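Local coordinates for selenium-binding protein (Sulfolobus tokodaii, PDB 2ECE), which is of unknown function but adopts a beta-propeller fold and belongs to a family thought to bind selenium, at residues A[101-106]-A[139-144]. Sequence-based numbering, arbitrary orientation.
Sequences PGLRSS and RLHTVH
S106 and R139 share the one hydrogen bond between 101-106 and 139-144: the backbone N of R139 donates to OG of S106 over 2.7 Å, nearly straight at 168°. The S106 hydroxyl gets there because OG lies anti to its own carbonyl carbon (chi1 -64°). Replacing S106 by an alanine removes OG and would probably leave the R139 N-H without this acceptor and the corner of the chain at 139 less firmly held. Next to this bond the loop lies against 139-140 through its backbone: CA of R139 makes a CH...O contact with O of L103 at 3.1 Å, and CA of L103 makes another with O of L140 at 3.2 Å. L103 then extends alongside the L140 carbonyl, CD1 lying 3.4 Å from L140 O and reaching the edge of the H141 ring. P101 supplies the apolar part: its CB meets CB of L140 at 3.6 Å, while CD packs against CG2 of V143 at 3.8 Å. Within the loop, the N of S106 bonds back to O of G102 at 2.9 Å, closing the turn that presents the hydroxyl. Farther out, both arginines have their strongest partners elsewhere, R104 in a salt bridge with E72 and R139 in one with E214. The contact thus joins two successive blades of the propeller: the loop linking strands 97-101 and 108-112 of one meets strand 140-145, the first of the next, whose L140 and V143 also pack on strand 150-154, while helix 128-135 touches S106 and L140.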
ATOM      1  N   PRO A 101      -8.514   4.909   7.706  1.00 16.52           N
ATOM      2  CA  PRO A 101      -9.852   4.657   7.174  1.00 15.95           C
ATOM      3  C   PRO A 101     -10.262   3.188   7.174  1.00 16.55           C
ATOM      4  O   PRO A 101      -9.417   2.289   7.218  1.00 15.41           O
ATOM      5  CB  PRO A 101      -9.748   5.209   5.759  1.00 15.29           C
ATOM      6  CG  PRO A 101      -8.373   4.714   5.362  1.00 16.57           C
ATOM      7  CD  PRO A 101      -7.532   5.021   6.608  1.00 16.15           C
ATOM      8  N   GLY A 102     -11.569   2.949   7.120  1.00 16.30           N
ATOM      9  CA  GLY A 102     -12.059   1.584   7.067  1.00 15.52           C
ATOM     10  C   GLY A 102     -12.339   1.264   5.610  1.00 16.98           C
ATOM     11  O   GLY A 102     -13.168   1.933   4.974  1.00 16.27           O
ATOM     12  N   LEU A 103     -11.652   0.264   5.063  1.00 15.97           N
ATOM     13  CA  LEU A 103     -11.862  -0.104   3.665  1.00 17.79           C
ATOM     14  C   LEU A 103     -13.279  -0.662   3.448  1.00 19.46           C
ATOM     15  O   LEU A 103     -13.796  -0.628   2.333  1.00 20.33           O
ATOM     16  CB  LEU A 103     -10.807  -1.122   3.213  1.00 16.32           C
ATOM     17  CG  LEU A 103     -10.864  -1.619   1.762  1.00 16.56           C
ATOM     18  CD1 LEU A 103     -10.827  -0.456   0.779  1.00 15.70           C
ATOM     19  CD2 LEU A 103      -9.686  -2.555   1.521  1.00 16.53           C
ATOM     20  N   ARG A 104     -13.895  -1.172   4.515  1.00 20.51           N
ATOM     21  CA  ARG A 104     -15.259  -1.695   4.444  1.00 21.04           C
ATOM     22  C   ARG A 104     -16.278  -0.677   4.962  1.00 22.14           C
ATOM     23  O   ARG A 104     -17.305  -0.436   4.323  1.00 24.41           O
ATOM     24  CB  ARG A 104     -15.396  -2.996   5.258  1.00 22.71           C
ATOM     25  CG  ARG A 104     -15.169  -4.284   4.462  1.00 22.43           C
ATOM     26  CD  ARG A 104     -15.442  -5.545   5.291  1.00 22.91           C
ATOM     27  NE  ARG A 104     -15.061  -6.759   4.568  1.00 22.51           N
ATOM     28  CZ  ARG A 104     -15.837  -7.396   3.694  1.00 24.64           C
ATOM     29  NH1 ARG A 104     -17.061  -6.949   3.435  1.00 25.62           N
ATOM     30  NH2 ARG A 104     -15.372  -8.452   3.039  1.00 22.19           N
ATOM     31  N   SER A 105     -15.976  -0.061   6.103  1.00 21.16           N
ATOM     32  CA  SER A 105     -16.883   0.899   6.736  1.00 21.28           C
ATOM     33  C   SER A 105     -16.936   2.325   6.196  1.00 21.04           C
ATOM     34  O   SER A 105     -17.963   2.991   6.326  1.00 20.31           O
ATOM     35  CB  SER A 105     -16.574   0.988   8.229  1.00 21.69           C
ATOM     36  OG  SER A 105     -15.319   1.621   8.422  1.00 23.24           O
ATOM     37  N   SER A 106     -15.836   2.801   5.618  1.00 19.68           N
ATOM     38  CA  SER A 106     -15.756   4.166   5.107  1.00 18.61           C
ATOM     39  C   SER A 106     -15.569   5.148   6.266  1.00 18.11           C
ATOM     40  O   SER A 106     -15.624   6.360   6.085  1.00 17.42           O
ATOM     41  CB  SER A 106     -17.018   4.539   4.325  1.00 19.60           C
ATOM     42  OG  SER A 106     -17.159   3.740   3.167  1.00 18.43           O
ATOM     43  N   ARG A 139     -15.855   2.968   0.918  1.00 18.76           N
ATOM     44  CA  ARG A 139     -14.764   1.985   0.903  1.00 18.73           C
ATOM     45  C   ARG A 139     -13.440   2.700   0.640  1.00 19.16           C
ATOM     46  O   ARG A 139     -12.905   2.676  -0.474  1.00 18.53           O
ATOM     47  CB  ARG A 139     -15.014   0.904  -0.155  1.00 18.25           C
ATOM     48  CG  ARG A 139     -16.041  -0.167   0.252  1.00 18.95           C
ATOM     49  CD  ARG A 139     -17.491   0.323   0.164  1.00 19.68           C
ATOM     50  NE  ARG A 139     -18.434  -0.785   0.325  1.00 20.62           N
ATOM     51  CZ  ARG A 139     -19.729  -0.739   0.001  1.00 21.93           C
ATOM     52  NH1 ARG A 139     -20.266   0.363  -0.509  1.00 18.68           N
ATOM     53  NH2 ARG A 139     -20.489  -1.809   0.177  1.00 23.81           N
ATOM     54  N   LEU A 140     -12.921   3.328   1.691  1.00 18.83           N
ATOM     55  CA  LEU A 140     -11.693   4.117   1.628  1.00 20.01           C
ATOM     56  C   LEU A 140     -10.425   3.283   1.682  1.00 19.54           C
ATOM     57  O   LEU A 140     -10.265   2.406   2.541  1.00 18.73           O
ATOM     58  CB  LEU A 140     -11.704   5.156   2.745  1.00 19.11           C
ATOM     59  CG  LEU A 140     -12.488   6.438   2.434  1.00 20.81           C
ATOM     60  CD1 LEU A 140     -13.858   6.122   1.847  1.00 23.24           C
ATOM     61  CD2 LEU A 140     -12.608   7.254   3.713  1.00 19.71           C
ATOM     62  N   HIS A 141      -9.514   3.583   0.759  1.00 18.01           N
ATOM     63  CA  HIS A 141      -8.271   2.837   0.623  1.00 16.56           C
ATOM     64  C   HIS A 141      -6.983   3.603   0.971  1.00 15.10           C
ATOM     65  O   HIS A 141      -6.555   3.630   2.124  1.00 15.30           O
ATOM     66  CB  HIS A 141      -8.193   2.302  -0.815  1.00 15.81           C
ATOM     67  CG  HIS A 141      -7.072   1.339  -1.052  1.00 16.25           C
ATOM     68  ND1 HIS A 141      -7.172  -0.010  -0.773  1.00 20.13           N
ATOM     69  CD2 HIS A 141      -5.824   1.529  -1.542  1.00 15.12           C
ATOM     70  CE1 HIS A 141      -6.035  -0.608  -1.082  1.00 14.88           C
ATOM     71  NE2 HIS A 141      -5.200   0.304  -1.550  1.00 17.87           N
ATOM     72  N   THR A 142      -6.386   4.236  -0.030  1.00 14.18           N
ATOM     73  CA  THR A 142      -5.124   4.958   0.143  1.00 14.84           C
ATOM     74  C   THR A 142      -5.221   6.351   0.769  1.00 15.57           C
ATOM     75  O   THR A 142      -6.120   7.123   0.444  1.00 15.14           O
ATOM     76  CB  THR A 142      -4.398   5.111  -1.214  1.00 14.46           C
ATOM     77  OG1 THR A 142      -4.215   3.814  -1.805  1.00 14.83           O
ATOM     78  CG2 THR A 142      -3.016   5.801  -1.025  1.00 13.39           C
ATOM     79  N   VAL A 143      -4.280   6.659   1.662  1.00 15.53           N
ATOM     80  CA  VAL A 143      -4.209   7.973   2.296  1.00 17.53           C
ATOM     81  C   VAL A 143      -2.849   8.592   1.994  1.00 17.71           C
ATOM     82  O   VAL A 143      -1.817   7.951   2.202  1.00 17.13           O
ATOM     83  CB  VAL A 143      -4.328   7.898   3.832  1.00 18.16           C
ATOM     84  CG1 VAL A 143      -4.200   9.306   4.423  1.00 19.99           C
ATOM     85  CG2 VAL A 143      -5.646   7.272   4.223  1.00 18.05           C
ATOM     86  N   HIS A 144      -2.848   9.828   1.499  1.00 17.64           N
ATOM     87  CA  HIS A 144      -1.608  10.538   1.208  1.00 17.39           C
ATOM     88  C   HIS A 144      -1.668  11.956   1.767  1.00 18.81           C
ATOM     89  O   HIS A 144      -2.695  12.631   1.653  1.00 19.16           O
ATOM     90  CB  HIS A 144      -1.349  10.598  -0.304  1.00 15.60           C
ATOM     91  CG  HIS A 144      -0.683   9.373  -0.849  1.00 14.71           C
ATOM     92  ND1 HIS A 144       0.492   8.876  -0.324  1.00 13.50           N
ATOM     93  CD2 HIS A 144      -1.016   8.550  -1.873  1.00 14.66           C
ATOM     94  CE1 HIS A 144       0.854   7.798  -0.998  1.00 16.04           C
ATOM     95  NE2 HIS A 144      -0.044   7.578  -1.945  1.00 16.12           N
TER